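Local coordinates for protein 5,10-methylenetetrahydrofolate dehydrogenase (Bombyx mori, PDB 5ZF1) that probably catalyses the NADP+-dependent oxidation of 5,10-methylenetetrahydrofolate to 5,10-methenyltetrahydrofolate, a step in folate-borne one-carbon metabolism, at residues 140-145 / 172-177; 131-136 / 178-183; 8-13 / 149-154; 51-56 / 95-100. One frame throughout, in Å; residues are numbered along the deposited sequence. Where two conformers were deposited one is given.

From the N terminus, helix 7-26 brings in segment 8-13, whose partner comes much later. Contact 4 is the first to close, joining helix 44-60 to the end of strand 93-96 inside the catalytic part; it is nested within the long loop of contact 3. Segments 131-136 and 140-145 then open contacts 2 and 1. At 149-154 contact 3 closes, tying the N-terminal helix to the end of helix 140-151. Helix 171-178 closes contact 1, and the turn after it closes contact 2, so contact 1 is nested in contact 2 while contact 3 crosses both. Contacts 1 and 3 share helix 140-151; contacts 1 and 2 meet through Met172 and Cys131.

Contact 1 (140-145 / 172-177); sequences ATALAV and MPIAMM
Ile174 holds CG1 anti to its own carbonyl carbon (chi1 -72°) and carries the chain on extended to CD1 (chi2 177°), which takes one branch across to Ala142 and its tip to Val145. Ile174 CG1 lies against the backbone of the facing helix, 3.6 Å from Ala142 CA, and equally near the methyl beside it. Beyond, Ile174 CD1 reaches Val145 CG2 at 3.8 Å, the two side chains crossing at about a right angle. Val145 offers this methyl because CG2 lies beside its backbone N, while CG1 is turned toward the carbonyl side. Pro173 supplies the other neighbour of the alanine: Ala142 CB is 3.6 Å from Pro173 CB, and a proline suits the first turn of helix 171-178, where its missing N-H costs no helical bond. The small alanine allows the close meeting, with Ala142 CA and Ile174 CA just 4.8 Å apart. The short axes cross at -41°, packing two helices of the NAD(P)-binding, Rossmann-type part of the protein, and Ile217 of strand 215-218 touches both Val145 and Ile174. Cutting Ile174 back to an alanine would probably open a gap between Ala142, Val145 and Ile217, leaving the valine methyl without its mate. Saturated carbon alone meets across this buried junction, which implies that cohesion depends on complementary shape and exclusion of water, not on polar pairing.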
loop_
_atom_site.group_PDB
_atom_site.type_symbol
_atom_site.label_atom_id
_atom_site.label_comp_id
_atom_site.label_asym_id
_atom_site.label_seq_id
_atom_site.Cartn_x
_atom_site.Cartn_y
_atom_site.Cartn_z
ATOM N N ALA B 140 -4.918 -1.655 13.822
ATOM C CA ALA B 140 -5.551 -0.894 14.900
ATOM C C ALA B 140 -4.743 0.336 15.307
ATOM O O ALA B 140 -5.315 1.402 15.573
ATOM C CB ALA B 140 -5.776 -1.805 16.109
ATOM N N THR B 141 -3.417 0.216 15.384
ATOM C CA THR B 141 -2.616 1.378 15.764
ATOM C C THR B 141 -2.705 2.468 14.704
ATOM O O THR B 141 -2.823 3.656 15.026
ATOM C CB THR B 141 -1.160 0.962 16.003
ATOM O OG1 THR B 141 -1.098 0.026 17.083
ATOM C CG2 THR B 141 -0.311 2.171 16.380
ATOM N N ALA B 142 -2.660 2.086 13.427
ATOM C CA ALA B 142 -2.839 3.076 12.372
ATOM C C ALA B 142 -4.219 3.711 12.458
ATOM O O ALA B 142 -4.369 4.932 12.336
ATOM C CB ALA B 142 -2.615 2.427 10.999
ATOM N N LEU B 143 -5.245 2.900 12.697
ATOM C CA LEU B 143 -6.582 3.455 12.830
ATOM C C LEU B 143 -6.669 4.381 14.034
ATOM O O LEU B 143 -7.385 5.394 13.998
ATOM C CB LEU B 143 -7.595 2.308 12.928
ATOM C CG LEU B 143 -9.083 2.582 12.749
ATOM C CD1 LEU B 143 -9.369 3.294 11.427
ATOM C CD2 LEU B 143 -9.820 1.236 12.811
ATOM N N ALA B 144 -5.946 4.054 15.108
ATOM C CA ALA B 144 -5.939 4.902 16.297
ATOM C C ALA B 144 -5.361 6.280 15.994
ATOM O O ALA B 144 -5.919 7.307 16.404
ATOM C CB ALA B 144 -5.151 4.223 17.421
ATOM N N VAL B 145 -4.224 6.327 15.295
ATOM C CA VAL B 145 -3.646 7.609 14.895
ATOM C C VAL B 145 -4.638 8.419 14.078
ATOM O O VAL B 145 -4.864 9.607 14.342
ATOM C CB VAL B 145 -2.338 7.383 14.116
ATOM C CG1 VAL B 145 -1.878 8.695 13.473
ATOM C CG2 VAL B 145 -1.317 6.855 15.050
ATOM N N MET B 172 3.457 2.093 7.457
ATOM C CA MET B 172 2.887 2.068 6.116
ATOM C C MET B 172 1.369 2.270 6.155
ATOM O O MET B 172 0.851 3.098 5.389
ATOM C CB MET B 172 3.291 0.771 5.397
ATOM C CG MET B 172 2.819 0.664 3.959
ATOM S SD MET B 172 1.137 -0.020 3.831
ATOM C CE MET B 172 1.404 -1.720 4.405
ATOM N N PRO B 173 0.620 1.559 6.996
ATOM C CA PRO B 173 -0.826 1.818 7.022
ATOM C C PRO B 173 -1.161 3.235 7.454
ATOM O O PRO B 173 -2.146 3.787 6.965
ATOM C CB PRO B 173 -1.357 0.770 8.017
ATOM C CG PRO B 173 -0.305 -0.301 8.047
ATOM C CD PRO B 173 1.000 0.404 7.827
ATOM N N ILE B 174 -0.376 3.850 8.333
ATOM C CA ILE B 174 -0.641 5.245 8.696
ATOM C C ILE B 174 -0.498 6.144 7.474
ATOM O O ILE B 174 -1.376 6.962 7.170
ATOM C CB ILE B 174 0.293 5.694 9.831
ATOM C CG1 ILE B 174 -0.116 5.021 11.144
ATOM C CG2 ILE B 174 0.269 7.237 9.942
ATOM C CD1 ILE B 174 0.788 5.332 12.318
ATOM N N ALA B 175 0.631 6.021 6.760
ATOM C CA ALA B 175 0.826 6.851 5.571
ATOM C C ALA B 175 -0.261 6.608 4.540
ATOM O O ALA B 175 -0.745 7.557 3.906
ATOM C CB ALA B 175 2.204 6.585 4.956
ATOM N N MET B 176 -0.667 5.339 4.359
ATOM C CA MET B 176 -1.669 5.018 3.345
ATOM C C MET B 176 -2.987 5.716 3.640
ATOM O O MET B 176 -3.625 6.263 2.733
ATOM C CB MET B 176 -1.865 3.502 3.263
ATOM C CG MET B 176 -2.727 3.019 2.095
ATOM S SD MET B 176 -2.037 3.298 0.435
ATOM C CE MET B 176 -0.478 2.427 0.480
ATOM N N MET B 177 -3.408 5.706 4.895
ATOM C CA MET B 177 -4.669 6.336 5.295
ATOM C C MET B 177 -4.583 7.846 5.207
ATOM O O MET B 177 -5.551 8.517 4.841
ATOM C CB MET B 177 -5.031 5.968 6.729
ATOM C CG MET B 177 -4.806 4.546 7.096
ATOM S SD MET B 177 -6.241 3.933 7.914
ATOM C CE MET B 177 -7.303 4.069 6.505
#

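Contact 2 (131-136 / 178-183); sequences CVDLPT and LHSDKR
Asp133 points its carboxylate across to Asp181 N and the CB of Ser180 from the C-prime position of a Schellman motif, the turn that ends helix 124-131 through Leu134 N to Arg129 O and Asp133 N to Leu130 O. Its positive phi (65°) reverses the chain there, and CG, anti to the backbone N, stretches outward. Each carboxylate oxygen has its own task. Asp133 OD2 accepts Asp181 N at 2.9 Å, on the syn side and 21° out of the carboxylate plane, while Asp133 OD1 rests 3.3 Å from Ser180 CB. A short acidic side chain suits this place, since it can take both a backbone N-H and a water. The facing side chains are turned to other partners: Ser180 OG, bonded to Met177 O and Met190 N, ties the end of helix 171-178 to the residues before strand 193-197, and Asp181 sends its own carboxylate away, 5.7 Å separating its OD2 from Asp133 OD2. That second acid makes a salt bridge with Arg199 of the second subunit, so the turn also belongs to the dimer interface. One water completes the bridge, donating to Asp133 OD1 at 2.6 Å and to Asp181 O at 2.5 Å.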
loop_
_atom_site.group_PDB
_atom_site.type_symbol
_atom_site.label_atom_id
_atom_site.label_comp_id
_atom_site.label_asym_id
_atom_site.label_seq_id
_atom_site.Cartn_x
_atom_site.Cartn_y
_atom_site.Cartn_z
ATOM N N CYS B 131 -4.713 -0.636 0.718
ATOM C CA CYS B 131 -3.788 0.100 -0.125
ATOM C C CYS B 131 -4.413 0.534 -1.443
ATOM O O CYS B 131 -3.933 1.492 -2.053
ATOM C CB CYS B 131 -2.525 -0.743 -0.345
ATOM S SG CYS B 131 -1.515 -0.815 1.169
ATOM N N VAL B 132 -5.497 -0.098 -1.867
ATOM C CA VAL B 132 -6.244 0.395 -3.020
ATOM C C VAL B 132 -7.386 1.288 -2.555
ATOM O O VAL B 132 -8.253 1.654 -3.353
ATOM C CB VAL B 132 -6.762 -0.756 -3.906
ATOM C CG1 VAL B 132 -5.586 -1.676 -4.307
ATOM C CG2 VAL B 132 -7.838 -1.551 -3.227
ATOM N N ASP B 133 -7.389 1.635 -1.262
ATOM C CA ASP B 133 -8.296 2.648 -0.704
ATOM C C ASP B 133 -9.761 2.200 -0.801
ATOM O O ASP B 133 -10.640 2.969 -1.183
ATOM C CB ASP B 133 -8.064 4.010 -1.384
ATOM C CG ASP B 133 -8.522 5.198 -0.544
ATOM O OD1 ASP B 133 -8.841 5.021 0.656
ATOM O OD2 ASP B 133 -8.550 6.324 -1.106
ATOM N N LEU B 134 -10.016 0.940 -0.407
ATOM C CA LEU B 134 -11.256 0.162 -0.377
ATOM C C LEU B 134 -11.622 -0.220 1.069
ATOM O O LEU B 134 -10.734 -0.327 1.913
ATOM C CB LEU B 134 -11.071 -1.106 -1.217
ATOM C CG LEU B 134 -12.163 -1.877 -1.959
ATOM C CD1 LEU B 134 -12.951 -0.993 -2.882
ATOM C CD2 LEU B 134 -11.515 -2.971 -2.767
ATOM N N PRO B 135 -12.907 -0.425 1.397
ATOM C CA PRO B 135 -13.258 -0.758 2.792
ATOM C C PRO B 135 -12.654 -2.088 3.225
ATOM O O PRO B 135 -12.729 -3.089 2.506
ATOM C CB PRO B 135 -14.793 -0.820 2.775
ATOM C CG PRO B 135 -15.209 -0.083 1.556
ATOM C CD PRO B 135 -14.107 -0.296 0.552
ATOM N N THR B 136 -12.069 -2.109 4.418
ATOM C CA THR B 136 -11.355 -3.303 4.857
ATOM C C THR B 136 -11.321 -3.319 6.384
ATOM O O THR B 136 -11.945 -2.481 7.045
ATOM C CB THR B 136 -9.952 -3.332 4.221
ATOM O OG1 THR B 136 -9.330 -4.600 4.442
ATOM C CG2 THR B 136 -9.045 -2.259 4.806
ATOM N N LEU B 178 -3.439 8.394 5.596
ATOM C CA LEU B 178 -3.288 9.838 5.612
ATOM C C LEU B 178 -3.450 10.435 4.224
ATOM O O LEU B 178 -3.875 11.594 4.089
ATOM C CB LEU B 178 -1.922 10.192 6.198
ATOM C CG LEU B 178 -1.831 10.632 7.650
ATOM C CD1 LEU B 178 -2.352 9.583 8.602
ATOM C CD2 LEU B 178 -0.384 10.963 7.940
ATOM N N HIS B 179 -3.095 9.685 3.180
ATOM C CA HIS B 179 -3.282 10.164 1.816
ATOM C C HIS B 179 -4.465 9.472 1.133
ATOM O O HIS B 179 -4.561 9.471 -0.091
ATOM C CB HIS B 179 -1.982 10.064 1.002
ATOM C CG HIS B 179 -1.520 8.673 0.662
ATOM N ND1 HIS B 179 -2.112 7.903 -0.313
ATOM C CD2 HIS B 179 -0.451 7.959 1.099
ATOM C CE1 HIS B 179 -1.473 6.750 -0.418
ATOM N NE2 HIS B 179 -0.457 6.761 0.429
ATOM N N SER B 180 -5.403 8.936 1.910
ATOM C CA SER B 180 -6.565 8.333 1.272
ATOM C C SER B 180 -7.415 9.427 0.643
ATOM O O SER B 180 -7.367 10.582 1.060
ATOM C CB SER B 180 -7.366 7.497 2.271
ATOM O OG SER B 180 -7.465 8.134 3.532
ATOM N N ASP B 181 -8.136 9.071 -0.420
ATOM C CA ASP B 181 -9.115 9.967 -1.029
ATOM C C ASP B 181 -10.460 9.699 -0.375
ATOM O O ASP B 181 -10.964 8.573 -0.418
ATOM C CB ASP B 181 -9.198 9.777 -2.541
ATOM C CG ASP B 181 -10.184 10.752 -3.199
ATOM O OD1 ASP B 181 -10.591 11.724 -2.533
ATOM O OD2 ASP B 181 -10.550 10.541 -4.372
ATOM N N LYS B 182 -11.031 10.735 0.235
ATOM C CA LYS B 182 -12.295 10.562 0.943
ATOM C C LYS B 182 -13.364 9.965 0.038
ATOM O O LYS B 182 -14.118 9.082 0.463
ATOM C CB LYS B 182 -12.752 11.902 1.523
ATOM N N ARG B 183 -13.412 10.405 -1.226
ATOM C CA ARG B 183 -14.504 10.021 -2.117
ATOM C C ARG B 183 -14.560 8.517 -2.335
ATOM O O ARG B 183 -15.630 7.977 -2.639
ATOM C CB ARG B 183 -14.366 10.725 -3.469
ATOM C CG ARG B 183 -13.678 12.068 -3.411
ATOM C CD ARG B 183 -14.547 13.125 -2.739
ATOM N NE ARG B 183 -15.747 13.489 -3.497
ATOM C CZ ARG B 183 -15.745 14.078 -4.692
ATOM N NH1 ARG B 183 -14.601 14.364 -5.305
ATOM N NH2 ARG B 183 -16.895 14.384 -5.282
HETATM O O HOH W 1 -10.599 6.820 1.364
#

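Contact 3 (8-13 / 149-154); sequences KALAME and LKRFNI
Leu10 gives up the most surface here, pushing both its methyls from helix 7-26 against Arg151 and Phe152 at the end of helix 140-151. With CG anti to the backbone N (chi1 -178°), the isopropyl fork stands well out from its helix. Both methyls rest on the root of the arginine, Leu10 CD1 at 3.8 Å and Leu10 CD2 at 3.9 Å from Arg151 CB. Leu10 CD2 also reaches Phe152 CE2 at 3.7 Å, coming in obliquely as the two side chains slide past each other in opposite directions. Arg151 suits a place at the edge of the contact, because its methylenes cover the leucine while its bent chain takes the guanidinium group off to acids, NE to Glu147 and NH2 to Glu17 in salt bridges. The contact thus packs a helix of the catalytic domain on the end of one from the NAD(P)-binding domain. Phe152 brings its ring over by setting CG beside its backbone N (chi1 -71°). The helix ends here in a Schellman motif, with Asn153 as C-prime residue and Ile154 N bonded to Leu149 O. Were Leu10 a serine, Phe152 CE2 and the Arg151 methylenes would probably lose their apolar cover, and the ring be freer to turn. Leu10 also touches Met280 of helix 277-298, so it sits where three helices meet, and Phe152 O takes a hydrogen bond from Arg3 NH1.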
loop_
_atom_site.group_PDB
_atom_site.type_symbol
_atom_site.label_atom_id
_atom_site.label_comp_id
_atom_site.label_asym_id
_atom_site.label_seq_id
_atom_site.Cartn_x
_atom_site.Cartn_y
_atom_site.Cartn_z
ATOM N N LYS B 8 -5.595 8.309 26.071
ATOM C CA LYS B 8 -6.284 7.550 27.111
ATOM C C LYS B 8 -7.703 8.056 27.296
ATOM O O LYS B 8 -8.653 7.268 27.355
ATOM C CB LYS B 8 -5.514 7.628 28.427
ATOM C CG LYS B 8 -6.100 6.754 29.521
ATOM C CD LYS B 8 -5.426 7.020 30.851
ATOM C CE LYS B 8 -5.029 5.721 31.521
ATOM N NZ LYS B 8 -3.971 5.019 30.746
ATOM N N ALA B 9 -7.866 9.376 27.389
ATOM C CA ALA B 9 -9.197 9.943 27.559
ATOM C C ALA B 9 -10.040 9.752 26.306
ATOM O O ALA B 9 -11.246 9.495 26.395
ATOM C CB ALA B 9 -9.091 11.425 27.921
ATOM N N LEU B 10 -9.428 9.876 25.125
ATOM C CA LEU B 10 -10.179 9.650 23.893
ATOM C C LEU B 10 -10.647 8.204 23.794
ATOM O O LEU B 10 -11.775 7.937 23.354
ATOM C CB LEU B 10 -9.324 10.013 22.680
ATOM C CG LEU B 10 -10.013 9.863 21.321
ATOM C CD1 LEU B 10 -11.300 10.666 21.293
ATOM C CD2 LEU B 10 -9.090 10.284 20.176
ATOM N N ALA B 11 -9.785 7.261 24.174
ATOM C CA ALA B 11 -10.157 5.851 24.127
ATOM C C ALA B 11 -11.357 5.579 25.022
ATOM O O ALA B 11 -12.256 4.820 24.651
ATOM C CB ALA B 11 -8.977 4.977 24.545
ATOM N N MET B 12 -11.384 6.192 26.205
ATOM C CA MET B 12 -12.563 6.089 27.062
ATOM C C MET B 12 -13.818 6.584 26.345
ATOM O O MET B 12 -14.852 5.905 26.352
ATOM C CB MET B 12 -12.345 6.857 28.366
ATOM C CG MET B 12 -13.448 6.628 29.402
ATOM S SD MET B 12 -13.752 4.873 29.737
ATOM C CE MET B 12 -12.087 4.302 30.088
ATOM N N GLU B 13 -13.745 7.759 25.705
ATOM C CA GLU B 13 -14.888 8.263 24.941
ATOM C C GLU B 13 -15.327 7.258 23.891
ATOM O O GLU B 13 -16.513 6.946 23.763
ATOM C CB GLU B 13 -14.538 9.589 24.258
ATOM C CG GLU B 13 -14.281 10.767 25.174
ATOM C CD GLU B 13 -13.970 12.037 24.390
ATOM O OE1 GLU B 13 -14.663 12.303 23.382
ATOM O OE2 GLU B 13 -13.028 12.761 24.777
ATOM N N LEU B 149 -6.508 12.154 14.995
ATOM C CA LEU B 149 -6.541 13.338 14.143
ATOM C C LEU B 149 -7.967 13.799 13.891
ATOM O O LEU B 149 -8.258 15.000 13.951
ATOM C CB LEU B 149 -5.847 13.057 12.817
ATOM C CG LEU B 149 -4.335 12.834 12.916
ATOM C CD1 LEU B 149 -3.817 12.170 11.657
ATOM C CD2 LEU B 149 -3.631 14.147 13.203
ATOM N N LYS B 150 -8.866 12.858 13.588
ATOM C CA LYS B 150 -10.250 13.230 13.301
ATOM C C LYS B 150 -10.951 13.751 14.544
ATOM O O LYS B 150 -11.694 14.730 14.475
ATOM C CB LYS B 150 -11.011 12.032 12.728
ATOM C CG LYS B 150 -10.430 11.527 11.420
ATOM C CD LYS B 150 -11.225 10.367 10.843
ATOM C CE LYS B 150 -12.318 10.856 9.906
ATOM N NZ LYS B 150 -13.375 11.657 10.596
ATOM N N ARG B 151 -10.732 13.114 15.691
ATOM C CA ARG B 151 -11.483 13.517 16.877
ATOM C C ARG B 151 -11.004 14.848 17.434
ATOM O O ARG B 151 -11.780 15.561 18.074
ATOM C CB ARG B 151 -11.400 12.431 17.947
ATOM C CG ARG B 151 -12.088 11.159 17.535
ATOM C CD ARG B 151 -13.536 11.154 17.944
ATOM N NE ARG B 151 -14.175 9.895 17.576
ATOM C CZ ARG B 151 -15.176 9.341 18.253
ATOM N NH1 ARG B 151 -15.644 9.933 19.343
ATOM N NH2 ARG B 151 -15.701 8.192 17.848
ATOM N N PHE B 152 -9.743 15.212 17.204
ATOM C CA PHE B 152 -9.246 16.491 17.674
ATOM C C PHE B 152 -9.304 17.572 16.607
ATOM O O PHE B 152 -8.738 18.659 16.802
ATOM C CB PHE B 152 -7.828 16.326 18.231
ATOM C CG PHE B 152 -7.789 15.583 19.542
ATOM C CD1 PHE B 152 -8.148 16.213 20.719
ATOM C CD2 PHE B 152 -7.419 14.251 19.590
ATOM C CE1 PHE B 152 -8.124 15.525 21.928
ATOM C CE2 PHE B 152 -7.393 13.559 20.793
ATOM C CZ PHE B 152 -7.745 14.198 21.960
ATOM N N ASN B 153 -9.993 17.294 15.495
ATOM C CA ASN B 153 -10.249 18.298 14.461
ATOM C C ASN B 153 -8.954 18.814 13.852
ATOM O O ASN B 153 -8.797 20.011 13.611
ATOM C CB ASN B 153 -11.086 19.462 15.008
ATOM C CG ASN B 153 -12.491 19.489 14.434
ATOM O OD1 ASN B 153 -12.964 18.495 13.878
ATOM N ND2 ASN B 153 -13.169 20.629 14.571
ATOM N N ILE B 154 -8.021 17.916 13.622
ATOM C CA ILE B 154 -6.753 18.268 13.011
ATOM C C ILE B 154 -6.945 18.217 11.511
ATOM O O ILE B 154 -7.386 17.195 10.966
ATOM C CB ILE B 154 -5.641 17.305 13.455
ATOM C CG1 ILE B 154 -5.564 17.251 14.990
ATOM C CG2 ILE B 154 -4.317 17.731 12.806
ATOM C CD1 ILE B 154 -5.145 18.535 15.627
#

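Contact 4 (51-56 / 95-100); sequences RNKVEA and LVQLPV
Lys53 NZ donates to Gln97 OE1 at 3.2 Å, the hydrogen bond between segments 51-56 and 95-100. The nitrogen does not come in along a lone pair: it lies above the carbonyl plane, 36° out of it, with a C=O...N angle of 127°. Lysine suits the span because the two backbones stand far apart, Lys53 CA and Leu95 CA being 10.3 Å from each other, and a chain extended beyond CG can bridge it. Gln97 answers with CG anti to its backbone N and a bend at chi2 (64°), which swings the amide round to cross the lysine obliquely. Leu95, two residues earlier and on the same side, with Val96 turned away between them, comes at the lysine tip to tip: Leu95 CD1 is 4.0 Å from Lys53 CD and as far from Lys53 NZ, giving an apolar wall beside the polar end. Leu285 of helix 277-298 touches both Lys53 and Leu95, and Tyr49, a turn earlier on the lysine's helix, packs on Gln97. Strand 93-96 is an outer strand, within this chain, of the parallel sheet, in a helix-on-sheet layer of the catalytic part. A tyrosine and lysine one turn apart, facing a Gln-Leu-Pro strand end, recur in this family, where they line the folate pocket; the site here is probably the same. A bond from NZ to an uncharged amide, with a leucine methyl meeting the chain end, is consistent with a lysine held in position by Gln97, as in relatives where this lysine is catalytic.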
loop_
_atom_site.group_PDB
_atom_site.type_symbol
_atom_site.label_atom_id
_atom_site.label_comp_id
_atom_site.label_asym_id
_atom_site.label_seq_id
_atom_site.Cartn_x
_atom_site.Cartn_y
_atom_site.Cartn_z
ATOM N N ARG B 51 -4.406 -8.906 28.551
ATOM C CA ARG B 51 -5.354 -8.583 29.609
ATOM C C ARG B 51 -6.030 -7.239 29.341
ATOM O O ARG B 51 -7.228 -7.077 29.593
ATOM C CB ARG B 51 -4.652 -8.573 30.961
ATOM C CG ARG B 51 -5.548 -8.114 32.106
ATOM C CD ARG B 51 -4.832 -8.121 33.454
ATOM N NE ARG B 51 -3.531 -8.779 33.385
ATOM C CZ ARG B 51 -2.371 -8.144 33.511
ATOM N NH1 ARG B 51 -2.352 -6.833 33.717
ATOM N NH2 ARG B 51 -1.233 -8.817 33.433
ATOM N N ASN B 52 -5.287 -6.267 28.797
ATOM C CA ASN B 52 -5.883 -4.977 28.449
ATOM C C ASN B 52 -6.953 -5.129 27.375
ATOM O O ASN B 52 -8.004 -4.478 27.445
ATOM C CB ASN B 52 -4.801 -4.002 27.979
ATOM C CG ASN B 52 -3.761 -3.728 29.041
ATOM O OD1 ASN B 52 -3.915 -4.113 30.197
ATOM N ND2 ASN B 52 -2.687 -3.053 28.648
ATOM N N LYS B 53 -6.698 -5.964 26.363
ATOM C CA LYS B 53 -7.707 -6.199 25.332
ATOM C C LYS B 53 -8.945 -6.854 25.930
ATOM O O LYS B 53 -10.076 -6.485 25.590
ATOM C CB LYS B 53 -7.127 -7.049 24.200
ATOM C CG LYS B 53 -5.886 -6.429 23.535
ATOM C CD LYS B 53 -5.162 -7.409 22.599
ATOM C CE LYS B 53 -3.819 -6.843 22.148
ATOM N NZ LYS B 53 -3.230 -7.570 20.975
ATOM N N VAL B 54 -8.746 -7.802 26.853
ATOM C CA VAL B 54 -9.871 -8.483 27.493
ATOM C C VAL B 54 -10.657 -7.523 28.383
ATOM O O VAL B 54 -11.894 -7.548 28.407
ATOM C CB VAL B 54 -9.373 -9.705 28.290
ATOM C CG1 VAL B 54 -10.517 -10.324 29.087
ATOM C CG2 VAL B 54 -8.761 -10.731 27.359
ATOM N N GLU B 55 -9.961 -6.675 29.138
ATOM C CA GLU B 55 -10.666 -5.703 29.970
ATOM C C GLU B 55 -11.478 -4.724 29.131
ATOM O O GLU B 55 -12.593 -4.347 29.508
ATOM C CB GLU B 55 -9.682 -4.952 30.867
ATOM C CG GLU B 55 -9.092 -5.800 31.985
ATOM C CD GLU B 55 -7.936 -5.111 32.687
ATOM O OE1 GLU B 55 -7.797 -3.877 32.538
ATOM O OE2 GLU B 55 -7.172 -5.798 33.400
ATOM N N ALA B 56 -10.946 -4.294 27.988
ATOM C CA ALA B 56 -11.744 -3.401 27.157
ATOM C C ALA B 56 -12.916 -4.136 26.517
ATOM O O ALA B 56 -13.990 -3.549 26.336
ATOM C CB ALA B 56 -10.874 -2.738 26.087
ATOM N N LEU B 95 -7.249 -12.946 17.002
ATOM C CA LEU B 95 -5.999 -12.211 17.140
ATOM C C LEU B 95 -4.902 -13.171 17.569
ATOM O O LEU B 95 -5.138 -14.067 18.381
ATOM C CB LEU B 95 -6.095 -11.102 18.191
ATOM C CG LEU B 95 -6.819 -9.781 17.978
ATOM C CD1 LEU B 95 -6.594 -8.899 19.207
ATOM C CD2 LEU B 95 -6.343 -9.074 16.710
ATOM N N VAL B 96 -3.704 -12.972 17.037
ATOM C CA VAL B 96 -2.507 -13.638 17.544
ATOM C C VAL B 96 -1.611 -12.565 18.146
ATOM O O VAL B 96 -1.226 -11.609 17.461
ATOM C CB VAL B 96 -1.788 -14.433 16.442
ATOM C CG1 VAL B 96 -0.545 -15.119 17.002
ATOM C CG2 VAL B 96 -2.733 -15.467 15.859
ATOM N N GLN B 97 -1.303 -12.698 19.434
ATOM C CA GLN B 97 -0.426 -11.735 20.092
ATOM C C GLN B 97 0.960 -11.780 19.454
ATOM O O GLN B 97 1.543 -12.857 19.281
ATOM C CB GLN B 97 -0.336 -12.030 21.589
ATOM C CG GLN B 97 0.537 -11.065 22.381
ATOM C CD GLN B 97 0.000 -9.649 22.364
ATOM O OE1 GLN B 97 -1.179 -9.421 22.626
ATOM N NE2 GLN B 97 0.867 -8.688 22.070
ATOM N N LEU B 98 1.504 -10.598 19.147
ATOM C CA LEU B 98 2.591 -10.492 18.179
ATOM C C LEU B 98 4.004 -10.441 18.759
ATOM O O LEU B 98 4.834 -9.649 18.293
ATOM C CB LEU B 98 2.372 -9.265 17.292
ATOM C CG LEU B 98 2.977 -9.463 15.908
ATOM C CD1 LEU B 98 2.531 -10.817 15.382
ATOM C CD2 LEU B 98 2.581 -8.342 14.969
ATOM N N PRO B 99 4.315 -11.222 19.781
ATOM C CA PRO B 99 5.665 -11.791 19.854
ATOM C C PRO B 99 5.605 -13.307 19.772
ATOM O O PRO B 99 5.437 -13.995 20.785
ATOM C CB PRO B 99 6.192 -11.296 21.210
ATOM C CG PRO B 99 5.016 -10.599 21.878
ATOM C CD PRO B 99 3.788 -11.005 21.134
ATOM N N VAL B 100 5.722 -13.832 18.558
ATOM C CA VAL B 100 5.650 -15.268 18.298
ATOM C C VAL B 100 7.073 -15.781 18.086
ATOM O O VAL B 100 7.901 -15.062 17.504
ATOM C CB VAL B 100 4.726 -15.549 17.098
ATOM C CG1 VAL B 100 5.074 -16.843 16.406
ATOM C CG2 VAL B 100 3.271 -15.567 17.546
#